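PDB 3KBQ: protein Ta0487 from Thermoplasma acidophilum, which is of unknown function but belongs to the CinA family, this piece of it being a domain that probably binds molybdopterin. Local coordinates for residues Asn30-Thr33 and Gln38-Arg41; Trp54-Ala59 and Asp64-Ser69; Val58-Ser63 and Lys145-Leu150; Leu99-Lys104 and Thr134-Ile139. All blocks are in the same frame, centred on the assembly; numbering follows the deposited sequence.

Contact 1: residues Asn30-Thr33 and Gln38-Arg41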
loop_
_atom_site.group_PDB
_atom_site.type_symbol
_atom_site.label_atom_id
_atom_site.label_comp_id
_atom_site.label_asym_id
_atom_site.label_seq_id
_atom_site.Cartn_x
_atom_site.Cartn_y
_atom_site.Cartn_z
ATOM N N ASN B 30 -8.487 0.721 10.571
ATOM C CA ASN B 30 -9.299 1.224 11.664
ATOM C C ASN B 30 -9.562 0.128 12.713
ATOM O O ASN B 30 -9.469 0.394 13.917
ATOM C CB ASN B 30 -10.630 1.807 11.140
ATOM C CG ASN B 30 -11.492 2.377 12.271
ATOM O OD1 ASN B 30 -11.114 3.335 12.941
ATOM N ND2 ASN B 30 -12.621 1.768 12.497
ATOM N N PHE B 31 -9.852 -1.097 12.253
ATOM C CA PHE B 31 -10.101 -2.243 13.139
ATOM C C PHE B 31 -8.877 -2.491 14.015
ATOM O O PHE B 31 -9.015 -2.631 15.219
ATOM C CB PHE B 31 -10.466 -3.488 12.324
ATOM C CG PHE B 31 -10.725 -4.743 13.164
ATOM C CD1 PHE B 31 -12.008 -5.053 13.596
ATOM C CD2 PHE B 31 -9.691 -5.631 13.462
ATOM C CE1 PHE B 31 -12.253 -6.223 14.371
ATOM C CE2 PHE B 31 -9.936 -6.804 14.234
ATOM C CZ PHE B 31 -11.223 -7.077 14.679
ATOM N N LEU B 32 -7.688 -2.498 13.400
ATOM C CA LEU B 32 -6.446 -2.784 14.145
ATOM C C LEU B 32 -6.111 -1.650 15.125
ATOM O O LEU B 32 -5.757 -1.921 16.281
ATOM C CB LEU B 32 -5.270 -3.002 13.195
ATOM C CG LEU B 32 -5.464 -4.211 12.263
ATOM C CD1 LEU B 32 -4.399 -4.230 11.200
ATOM C CD2 LEU B 32 -5.441 -5.456 13.146
ATOM N N THR B 33 -6.213 -0.413 14.644
ATOM C CA THR B 33 -6.069 0.788 15.495
ATOM C C THR B 33 -6.999 0.748 16.698
ATOM O O THR B 33 -6.581 1.038 17.855
ATOM C CB THR B 33 -6.313 2.104 14.696
ATOM O OG1 THR B 33 -5.392 2.166 13.624
ATOM C CG2 THR B 33 -6.085 3.400 15.589
ATOM N N GLN B 38 -0.386 -0.496 16.485
ATOM C CA GLN B 38 0.167 0.501 15.591
ATOM C C GLN B 38 0.252 -0.039 14.153
ATOM O O GLN B 38 0.981 -1.013 13.864
ATOM C CB GLN B 38 1.551 1.012 16.072
ATOM C CG GLN B 38 2.194 1.929 14.978
ATOM C CD GLN B 38 3.468 2.600 15.412
ATOM O OE1 GLN B 38 4.534 1.954 15.506
ATOM N NE2 GLN B 38 3.395 3.918 15.635
ATOM N N VAL B 39 -0.499 0.563 13.231
ATOM C CA VAL B 39 -0.442 0.069 11.865
ATOM C C VAL B 39 0.791 0.703 11.189
ATOM O O VAL B 39 0.878 1.903 10.946
ATOM C CB VAL B 39 -1.728 0.364 11.074
ATOM C CG1 VAL B 39 -1.637 -0.224 9.633
ATOM C CG2 VAL B 39 -2.937 -0.179 11.848
ATOM N N ARG B 40 1.758 -0.134 10.889
ATOM C CA ARG B 40 3.073 0.394 10.537
ATOM C C ARG B 40 3.243 0.663 9.036
ATOM O O ARG B 40 3.750 1.743 8.660
ATOM C CB ARG B 40 4.162 -0.525 11.058
ATOM C CG ARG B 40 5.495 0.110 10.796
ATOM C CD ARG B 40 6.604 -0.523 11.532
ATOM N NE ARG B 40 7.893 -0.178 10.914
ATOM C CZ ARG B 40 9.039 -0.734 11.298
ATOM N NH1 ARG B 40 9.037 -1.676 12.277
ATOM N NH2 ARG B 40 10.170 -0.373 10.716
ATOM N N ARG B 41 2.892 -0.317 8.185
ATOM C CA ARG B 41 3.045 -0.178 6.728
ATOM C C ARG B 41 1.855 -0.812 6.067
ATOM O O ARG B 41 1.297 -1.803 6.605
ATOM C CB ARG B 41 4.310 -0.885 6.216
ATOM C CG ARG B 41 5.611 -0.224 6.672
ATOM C CD ARG B 41 6.775 -0.923 6.032
ATOM N NE ARG B 41 8.007 -0.381 6.559
ATOM C CZ ARG B 41 9.209 -0.884 6.287
ATOM N NH1 ARG B 41 9.317 -1.921 5.450
ATOM N NH2 ARG B 41 10.294 -0.331 6.829
HETATM O O HOH W 1 -2.560 2.352 14.345
#

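Contact 2: residues Trp54-Ala59 and Asp64-Ser69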
loop_
_atom_site.group_PDB
_atom_site.type_symbol
_atom_site.label_atom_id
_atom_site.label_comp_id
_atom_site.label_asym_id
_atom_site.label_seq_id
_atom_site.Cartn_x
_atom_site.Cartn_y
_atom_site.Cartn_z
ATOM N N TRP B 54 6.745 -11.127 -1.670
ATOM C CA TRP B 54 7.490 -9.939 -1.244
ATOM C C TRP B 54 6.759 -9.192 -0.109
ATOM O O TRP B 54 7.355 -8.906 0.913
ATOM C CB TRP B 54 7.883 -9.011 -2.433
ATOM C CG TRP B 54 8.404 -7.696 -1.961
ATOM C CD1 TRP B 54 9.710 -7.405 -1.512
ATOM C CD2 TRP B 54 7.642 -6.502 -1.778
ATOM N NE1 TRP B 54 9.748 -6.090 -1.079
ATOM C CE2 TRP B 54 8.510 -5.520 -1.236
ATOM C CE3 TRP B 54 6.296 -6.167 -2.014
ATOM C CZ2 TRP B 54 8.075 -4.213 -0.933
ATOM C CZ3 TRP B 54 5.865 -4.855 -1.737
ATOM C CH2 TRP B 54 6.770 -3.897 -1.198
ATOM N N ALA B 55 5.475 -8.911 -0.302
ATOM C CA ALA B 55 4.701 -8.091 0.628
ATOM C C ALA B 55 4.601 -8.811 1.982
ATOM O O ALA B 55 4.871 -8.216 3.021
ATOM C CB ALA B 55 3.314 -7.799 0.041
ATOM N N PHE B 56 4.308 -10.107 1.966
ATOM C CA PHE B 56 4.195 -10.846 3.233
ATOM C C PHE B 56 5.530 -10.855 3.965
ATOM O O PHE B 56 5.565 -10.665 5.164
ATOM C CB PHE B 56 3.691 -12.316 3.041
ATOM C CG PHE B 56 2.186 -12.444 2.930
ATOM C CD1 PHE B 56 1.361 -12.227 4.037
ATOM C CD2 PHE B 56 1.593 -12.784 1.707
ATOM C CE1 PHE B 56 -0.006 -12.313 3.930
ATOM C CE2 PHE B 56 0.194 -12.895 1.594
ATOM C CZ PHE B 56 -0.610 -12.670 2.700
ATOM N N ARG B 57 6.626 -11.101 3.258
ATOM C CA ARG B 57 7.935 -11.121 3.908
ATOM C C ARG B 57 8.341 -9.784 4.558
ATOM O O ARG B 57 8.758 -9.729 5.720
ATOM C CB ARG B 57 9.026 -11.549 2.910
ATOM C CG ARG B 57 8.894 -13.008 2.413
ATOM C CD ARG B 57 8.636 -13.949 3.588
ATOM N NE ARG B 57 9.722 -13.919 4.573
ATOM C CZ ARG B 57 10.642 -14.865 4.665
ATOM N NH1 ARG B 57 10.601 -15.878 3.807
ATOM N NH2 ARG B 57 11.602 -14.807 5.610
ATOM N N VAL B 58 8.238 -8.715 3.795
ATOM C CA VAL B 58 8.434 -7.396 4.390
ATOM C C VAL B 58 7.468 -7.101 5.560
ATOM O O VAL B 58 7.934 -6.651 6.620
ATOM C CB VAL B 58 8.421 -6.288 3.349
ATOM C CG1 VAL B 58 8.790 -4.988 3.990
ATOM C CG2 VAL B 58 9.525 -6.626 2.307
ATOM N N ALA B 59 6.173 -7.370 5.374
ATOM C CA ALA B 59 5.229 -7.135 6.439
ATOM C C ALA B 59 5.667 -7.863 7.710
ATOM O O ALA B 59 5.631 -7.287 8.829
ATOM C CB ALA B 59 3.753 -7.527 5.992
ATOM N N ASP B 64 4.274 -7.964 14.008
ATOM C CA ASP B 64 3.926 -9.249 14.544
ATOM C C ASP B 64 2.526 -9.711 14.166
ATOM O O ASP B 64 2.178 -10.858 14.421
ATOM C CB ASP B 64 4.108 -9.297 16.066
ATOM C CG ASP B 64 5.587 -9.403 16.486
ATOM O OD1 ASP B 64 6.512 -9.358 15.606
ATOM O OD2 ASP B 64 5.818 -9.541 17.716
ATOM N N LEU B 65 1.745 -8.847 13.530
ATOM C CA LEU B 65 0.427 -9.252 13.039
ATOM C C LEU B 65 0.281 -8.649 11.650
ATOM O O LEU B 65 0.509 -7.437 11.459
ATOM C CB LEU B 65 -0.692 -8.716 13.926
ATOM C CG LEU B 65 -2.122 -8.809 13.325
ATOM C CD1 LEU B 65 -2.554 -10.259 13.124
ATOM C CD2 LEU B 65 -3.111 -8.134 14.247
ATOM N N VAL B 66 -0.070 -9.488 10.689
ATOM C CA VAL B 66 -0.170 -9.082 9.290
ATOM C C VAL B 66 -1.551 -9.471 8.809
ATOM O O VAL B 66 -1.981 -10.635 8.985
ATOM C CB VAL B 66 0.932 -9.802 8.435
ATOM C CG1 VAL B 66 0.771 -9.508 6.944
ATOM C CG2 VAL B 66 2.341 -9.332 8.909
ATOM N N VAL B 67 -2.302 -8.510 8.249
ATOM C CA VAL B 67 -3.631 -8.872 7.724
ATOM C C VAL B 67 -3.674 -8.544 6.255
ATOM O O VAL B 67 -3.312 -7.407 5.879
ATOM C CB VAL B 67 -4.801 -8.089 8.456
ATOM C CG1 VAL B 67 -6.178 -8.560 7.932
ATOM C CG2 VAL B 67 -4.711 -8.223 10.008
ATOM N N SER B 68 -4.028 -9.518 5.406
ATOM C CA SER B 68 -4.159 -9.282 3.951
ATOM C C SER B 68 -5.621 -9.425 3.522
ATOM O O SER B 68 -6.402 -10.157 4.153
ATOM C CB SER B 68 -3.313 -10.236 3.090
ATOM O OG SER B 68 -3.805 -11.577 3.174
ATOM N N SER B 69 -6.015 -8.711 2.477
ATOM C CA SER B 69 -7.277 -9.048 1.841
ATOM C C SER B 69 -7.120 -9.063 0.334
ATOM O O SER B 69 -6.305 -8.316 -0.228
ATOM C CB SER B 69 -8.394 -8.086 2.229
ATOM O OG SER B 69 -8.173 -6.837 1.585
#

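Contact 3: residues Val58-Ser63 and Lys145-Leu150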
loop_
_atom_site.group_PDB
_atom_site.type_symbol
_atom_site.label_atom_id
_atom_site.label_comp_id
_atom_site.label_asym_id
_atom_site.label_seq_id
_atom_site.Cartn_x
_atom_site.Cartn_y
_atom_site.Cartn_z
ATOM N N VAL B 58 8.238 -8.715 3.795
ATOM C CA VAL B 58 8.434 -7.396 4.390
ATOM C C VAL B 58 7.468 -7.101 5.560
ATOM O O VAL B 58 7.934 -6.651 6.620
ATOM C CB VAL B 58 8.421 -6.288 3.349
ATOM C CG1 VAL B 58 8.790 -4.988 3.990
ATOM C CG2 VAL B 58 9.525 -6.626 2.307
ATOM N N ALA B 59 6.173 -7.370 5.374
ATOM C CA ALA B 59 5.229 -7.135 6.439
ATOM C C ALA B 59 5.667 -7.863 7.710
ATOM O O ALA B 59 5.631 -7.287 8.829
ATOM C CB ALA B 59 3.753 -7.527 5.992
ATOM N N LEU B 60 6.146 -9.091 7.541
ATOM C CA LEU B 60 6.505 -9.928 8.695
ATOM C C LEU B 60 7.792 -9.429 9.348
ATOM O O LEU B 60 7.971 -9.539 10.584
ATOM C CB LEU B 60 6.641 -11.389 8.269
ATOM C CG LEU B 60 5.360 -12.204 8.079
ATOM C CD1 LEU B 60 5.663 -13.567 7.317
ATOM C CD2 LEU B 60 4.667 -12.521 9.446
ATOM N N GLU B 61 8.665 -8.827 8.543
ATOM C CA GLU B 61 9.903 -8.256 9.069
ATOM C C GLU B 61 9.583 -7.077 10.026
ATOM O O GLU B 61 10.283 -6.854 10.975
ATOM C CB GLU B 61 10.720 -7.758 7.888
ATOM C CG GLU B 61 11.936 -6.985 8.215
ATOM C CD GLU B 61 12.692 -6.566 6.917
ATOM O OE1 GLU B 61 12.383 -7.067 5.792
ATOM O OE2 GLU B 61 13.595 -5.707 7.037
ATOM N N VAL B 62 8.531 -6.317 9.778
ATOM C CA VAL B 62 8.296 -5.092 10.577
ATOM C C VAL B 62 7.101 -5.173 11.555
ATOM O O VAL B 62 6.837 -4.227 12.329
ATOM C CB VAL B 62 8.119 -3.872 9.621
ATOM C CG1 VAL B 62 9.341 -3.731 8.727
ATOM C CG2 VAL B 62 6.772 -3.989 8.732
ATOM N N SER B 63 6.365 -6.281 11.535
ATOM C CA SER B 63 5.187 -6.389 12.380
ATOM C C SER B 63 4.966 -7.824 12.875
ATOM O O SER B 63 5.415 -8.777 12.238
ATOM C CB SER B 63 3.937 -5.838 11.665
ATOM O OG SER B 63 3.679 -6.607 10.531
ATOM N N LYS B 145 4.549 -15.011 15.168
ATOM C CA LYS B 145 3.804 -13.956 14.467
ATOM C C LYS B 145 2.490 -14.514 13.958
ATOM O O LYS B 145 2.376 -15.712 13.768
ATOM C CB LYS B 145 4.626 -13.353 13.316
ATOM C CG LYS B 145 5.834 -12.576 13.845
ATOM C CD LYS B 145 6.786 -12.139 12.681
ATOM C CE LYS B 145 8.057 -11.471 13.270
ATOM N NZ LYS B 145 7.962 -9.966 13.396
ATOM N N LYS B 146 1.500 -13.658 13.727
ATOM C CA LYS B 146 0.240 -14.166 13.155
ATOM C C LYS B 146 -0.119 -13.503 11.841
ATOM O O LYS B 146 0.182 -12.337 11.629
ATOM C CB LYS B 146 -0.867 -14.002 14.171
ATOM C CG LYS B 146 -0.699 -15.022 15.313
ATOM C CD LYS B 146 -2.068 -15.509 15.860
ATOM C CE LYS B 146 -2.618 -14.524 16.908
ATOM N NZ LYS B 146 -3.901 -15.037 17.498
ATOM N N VAL B 147 -0.760 -14.257 10.957
ATOM C CA VAL B 147 -1.061 -13.769 9.628
ATOM C C VAL B 147 -2.516 -14.151 9.383
ATOM O O VAL B 147 -2.898 -15.313 9.548
ATOM C CB VAL B 147 -0.178 -14.392 8.558
ATOM C CG1 VAL B 147 -0.541 -13.827 7.187
ATOM C CG2 VAL B 147 1.309 -14.093 8.812
ATOM N N ILE B 148 -3.335 -13.165 9.082
ATOM C CA ILE B 148 -4.764 -13.384 8.773
ATOM C C ILE B 148 -4.962 -13.060 7.288
ATOM O O ILE B 148 -4.670 -11.933 6.848
ATOM C CB ILE B 148 -5.653 -12.430 9.603
ATOM C CG1 ILE B 148 -5.458 -12.663 11.113
ATOM C CG2 ILE B 148 -7.127 -12.569 9.230
ATOM C CD1 ILE B 148 -6.407 -13.674 11.659
ATOM N N ILE B 149 -5.459 -14.022 6.518
ATOM C CA ILE B 149 -5.558 -13.866 5.059
ATOM C C ILE B 149 -7.053 -13.919 4.736
ATOM O O ILE B 149 -7.710 -14.931 5.051
ATOM C CB ILE B 149 -4.737 -14.980 4.350
ATOM C CG1 ILE B 149 -3.245 -14.851 4.697
ATOM C CG2 ILE B 149 -4.947 -14.976 2.782
ATOM C CD1 ILE B 149 -2.418 -16.093 4.211
ATOM N N LEU B 150 -7.579 -12.826 4.163
ATOM C CA LEU B 150 -9.030 -12.606 4.030
ATOM C C LEU B 150 -9.411 -12.430 2.571
ATOM O O LEU B 150 -8.549 -12.063 1.769
ATOM C CB LEU B 150 -9.444 -11.362 4.803
ATOM C CG LEU B 150 -9.127 -11.353 6.310
ATOM C CD1 LEU B 150 -9.478 -10.012 6.971
ATOM C CD2 LEU B 150 -9.887 -12.505 6.906
#

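Contact 4: residues Leu99-Lys104 and Thr134-Ile139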
loop_
_atom_site.group_PDB
_atom_site.type_symbol
_atom_site.label_atom_id
_atom_site.label_comp_id
_atom_site.label_asym_id
_atom_site.label_seq_id
_atom_site.Cartn_x
_atom_site.Cartn_y
_atom_site.Cartn_z
ATOM N N LEU B 99 -12.166 -28.470 2.203
ATOM C CA LEU B 99 -12.767 -29.051 0.998
ATOM C C LEU B 99 -14.261 -29.386 1.209
ATOM O O LEU B 99 -15.119 -28.986 0.406
ATOM C CB LEU B 99 -11.969 -30.284 0.508
ATOM C CG LEU B 99 -12.518 -30.952 -0.774
ATOM C CD1 LEU B 99 -12.675 -29.949 -1.944
ATOM C CD2 LEU B 99 -11.657 -32.143 -1.190
ATOM N N ALA B 100 -14.545 -30.113 2.295
ATOM C CA ALA B 100 -15.925 -30.344 2.746
ATOM C C ALA B 100 -16.771 -29.047 2.863
ATOM O O ALA B 100 -17.881 -29.000 2.349
ATOM C CB ALA B 100 -15.939 -31.128 4.074
ATOM N N MET B 101 -16.250 -28.013 3.522
ATOM C CA MET B 101 -16.940 -26.700 3.583
ATOM C C MET B 101 -17.376 -26.305 2.155
ATOM O O MET B 101 -18.559 -26.043 1.882
ATOM C CB MET B 101 -16.039 -25.598 4.165
ATOM C CG MET B 101 -15.210 -25.939 5.466
ATOM S SD MET B 101 -14.469 -24.551 6.474
ATOM C CE MET B 101 -13.571 -23.538 5.319
ATOM N N ILE B 102 -16.401 -26.290 1.238
ATOM C CA ILE B 102 -16.623 -25.821 -0.127
ATOM C C ILE B 102 -17.689 -26.582 -0.945
ATOM O O ILE B 102 -18.563 -25.954 -1.581
ATOM C CB ILE B 102 -15.285 -25.688 -0.888
ATOM C CG1 ILE B 102 -14.464 -24.556 -0.232
ATOM C CG2 ILE B 102 -15.556 -25.366 -2.383
ATOM C CD1 ILE B 102 -12.976 -24.669 -0.358
ATOM N N LYS B 103 -17.609 -27.911 -0.940
ATOM C CA LYS B 103 -18.579 -28.773 -1.640
ATOM C C LYS B 103 -20.011 -28.564 -1.125
ATOM O O LYS B 103 -20.965 -28.546 -1.904
ATOM C CB LYS B 103 -18.205 -30.249 -1.476
ATOM C CG LYS B 103 -17.080 -30.697 -2.369
ATOM C CD LYS B 103 -16.549 -32.075 -1.948
ATOM C CE LYS B 103 -15.490 -32.537 -2.942
ATOM N NZ LYS B 103 -14.847 -33.822 -2.549
ATOM N N LYS B 104 -20.128 -28.411 0.189
ATOM C CA LYS B 104 -21.407 -28.122 0.821
ATOM C C LYS B 104 -21.952 -26.803 0.285
ATOM O O LYS B 104 -23.100 -26.728 -0.104
ATOM C CB LYS B 104 -21.237 -28.062 2.337
ATOM C CG LYS B 104 -22.400 -28.670 3.109
ATOM C CD LYS B 104 -22.944 -29.938 2.402
ATOM C CE LYS B 104 -23.769 -30.823 3.322
ATOM N NZ LYS B 104 -24.786 -30.023 4.066
ATOM N N THR B 134 -17.640 -17.916 -0.620
ATOM C CA THR B 134 -17.175 -19.299 -0.672
ATOM C C THR B 134 -15.726 -19.540 -0.217
ATOM O O THR B 134 -15.420 -20.651 0.206
ATOM C CB THR B 134 -17.457 -19.970 -2.027
ATOM O OG1 THR B 134 -16.882 -19.175 -3.079
ATOM C CG2 THR B 134 -18.962 -20.128 -2.219
ATOM N N ALA B 135 -14.840 -18.546 -0.311
ATOM C CA ALA B 135 -13.447 -18.805 0.053
ATOM C C ALA B 135 -13.249 -18.750 1.581
ATOM O O ALA B 135 -13.605 -17.745 2.204
ATOM C CB ALA B 135 -12.524 -17.823 -0.644
ATOM N N PRO B 136 -12.712 -19.816 2.186
ATOM C CA PRO B 136 -12.368 -19.678 3.610
ATOM C C PRO B 136 -11.295 -18.581 3.821
ATOM O O PRO B 136 -10.480 -18.339 2.914
ATOM C CB PRO B 136 -11.762 -21.044 3.967
ATOM C CG PRO B 136 -11.473 -21.713 2.685
ATOM C CD PRO B 136 -12.361 -21.141 1.646
ATOM N N GLY B 137 -11.298 -17.930 4.989
ATOM C CA GLY B 137 -10.132 -17.166 5.416
ATOM C C GLY B 137 -9.093 -18.129 5.971
ATOM O O GLY B 137 -9.363 -19.327 6.141
ATOM N N LEU B 138 -7.897 -17.618 6.252
ATOM C CA LEU B 138 -6.842 -18.406 6.894
ATOM C C LEU B 138 -6.240 -17.623 8.043
ATOM O O LEU B 138 -6.050 -16.411 7.913
ATOM C CB LEU B 138 -5.745 -18.775 5.889
ATOM C CG LEU B 138 -6.099 -19.627 4.650
ATOM C CD1 LEU B 138 -4.835 -19.960 3.842
ATOM C CD2 LEU B 138 -6.787 -20.899 5.049
ATOM N N ILE B 139 -5.958 -18.294 9.164
ATOM C CA ILE B 139 -5.117 -17.728 10.221
ATOM C C ILE B 139 -3.910 -18.625 10.227
ATOM O O ILE B 139 -4.049 -19.855 10.248
ATOM C CB ILE B 139 -5.679 -17.871 11.656
ATOM C CG1 ILE B 139 -7.180 -17.670 11.691
ATOM C CG2 ILE B 139 -4.945 -16.954 12.689
ATOM C CD1 ILE B 139 -7.904 -18.745 12.569
#

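Contact 1: residues Asn30-Thr33 and Gln38-Arg41
OG1 of Thr-33 is held from two directions: it bonds to Gly-29 O one turn back in its own helix, and it accepts a hydrogen bond from a water whose oxygen lies 2.9 Å from Thr-33 OG1. The same water takes the backbone N-H of Val-39, with Val-39 N also 2.9 Å from the water oxygen, and thereby carries the polar link from helix to strand. Chi1 of -58° sets Thr-33 OG1 opposite the carbonyl carbon, where the hydroxyl meets water and the Gly-29 carbonyl while CG2 stands anti to the backbone N. This is the second half of a beta-alpha-beta crossover: helix 23-34 leads from strand 5-11 to strand 38-45, which lies beside and parallel to 5-11. The apolar part rests on one methyl, Val-39 CG2, 3.9 Å from Leu-32 CB; it also makes van der Waals contact with Thr-33 OG1 at 3.8 Å, the two side chains crossing at about a right angle. Leu-32 carries the apolar layer on to Ala-6 and Val-8 of strand 5-11. Leu-16 of the second subunit packs on Val-39 and Lys-17 of that subunit on Thr-33, while Arg-41 joins an antiparallel strand of the partner.

Contact 2: residues Trp54-Ala59 and Asp64-Ser69
Apolar packing comes first, and it is centred on Val-66, whose two methyls straddle the single methyl of Ala-59: Ala-59 CB lies 3.7 Å from Val-66 CG1 and the same distance from CG2. CG1 also meets the Phe-56 ring, with 4.0 Å between Val-66 CG1 and Phe-56 CD1, an oblique approach. The second kind of contact is polar against aromatic. Ser-68 OG sits at the ring edge, close to its plane, 3.4 Å from Phe-56 CZ, and Ser-68 CB follows at 3.7 Å from the same carbon. With chi1 at -83°, Phe-56 CG lies opposite its carbonyl carbon and the ring reaches along the strand, from Val-66 to Ser-68. Helix 49-62 is here the connection of a crossover between parallel strands 38-45 and 65-69, which have strand 5-11 between them; the local axes of 54-59 and 65-69 stand 9.3 Å apart and run roughly antiparallel, at 156°. Around the ring, Phe-84 of helix 80-87 meets Phe-56 edge-to-face, and Val-147 and Ile-149 of strand 145-150 touch it as well. An alanine in place of Phe-56 would probably open a gap beside Val-66 and Ser-68 and leave Phe-84 without its ring partner. Phe-43 and Ser-7 also touch Ala-59 and continue the buried layer.

Contact 3: residues Val58-Ser63 and Lys145-Leu150
Lys-145, at the start of strand 145-150, reaches the C-terminal end of helix 49-62, which packs on one face of the mixed sheet of an alpha/beta/alpha fold, as in molybdopterin-binding domains. Its ammonium group is shared among three acceptors. Lys-145 NZ is 2.8 Å from Leu-60 O, approaching almost in line with that carbonyl (171°), and 3.0 Å from Ser-63 O, where it stands above the carbonyl plane; Asp-64 OD1 adds a salt bridge. The positive charge thus meets carbonyls at the helix end, a placement likely to suit the helix dipole. The aliphatic chain runs nearly extended and bends at chi4 (-93°), which turns NZ in among the acceptors. A methionine in its place would probably leave Asp-64 without its charge partner and the carbonyls of Leu-60 and Ser-63 without this donor. The helix end satisfies itself in part: Ser-63 OG donates to Ala-59 O at 2.7 Å, from the face of that carbonyl opposite to the N-H of Val-62, which also bonds to it. Next to the polar cluster, Leu-60 and Val-147 cross at about a right angle, and Leu-60 CD2 lies 3.8 Å from Val-147 CG2 and 3.9 Å from Lys-145 CD.

Contact 4: residues Leu99-Lys104 and Thr134-Ile139
Met-101 bends back at its last torsion (chi3 -51°) after an extended middle one, and this curl delivers its terminal methyl to the ring of Pro-136. One residue on, Ile-102 sets CG1 opposite its carbonyl carbon (chi1 -66°), so that CG1 and CD1 lean toward the 134-139 segment. The meeting of methionine and proline is tight: Met-101 CE stands 3.4 Å from Pro-136 CB, less than the usual van der Waals spacing for two carbons, and 3.8 Å from Pro-136 CG. The two side chains approach at a slant, the sulfur-bound methyl reaching the CB-CG side of the ring. Ile-102 takes the other side, with its CD1 4.1 Å from Pro-136 CD and the side chains crossing at about a right angle. Helix 96-106 belongs to the long excursion between strands 65-69 and 145-150, and here it packs on the loop that leads into strand 137-142, in the antiparallel part of the mixed sheet. That strand is paired with strand 125-128, to which the Cys-125 to Cys-140 disulfide also ties it. Pro-127 of the outer strand touches both Met-101 and Pro-136, so two prolines border the methionine. Near the start of the loop the contact is slighter: Ile-102 CG1 lies 4.0 Å from Thr-134 O, an apolar carbon beside a carbonyl oxygen. Thr-134 OG1 has a weak hydrogen bond to Tyr-106 OH, and the loop is held further by Asn-130 ND2, which donates to Ala-135 O.

How the contacts relate
All four contacts pack a helix on one mixed sheet or its approach. Contact 1 closes before contact 2 opens; contacts 2 and 3 share Val-58 and Ala-59 of helix 49-62, their centres 4 Å apart, and use neighbouring strands 65-69 and 145-150. Contact 4 falls between the two halves of contact 3, centres about 22 Å apart; Ile-149 N probably bonds to Leu-138 O, joining adjacent strands. Contacts 1 and 4 lie on opposite sides of the chain's centre, their centres about 27 Å apart. Helices 23-34 and 49-62 sandwich strand 65-69: Leu-32 packs on Leu-65 and Val-67, helix 49-62 on Val-66 and Ser-68, which point to the opposite face. Contacts 1 and 2 both reach the second subunit.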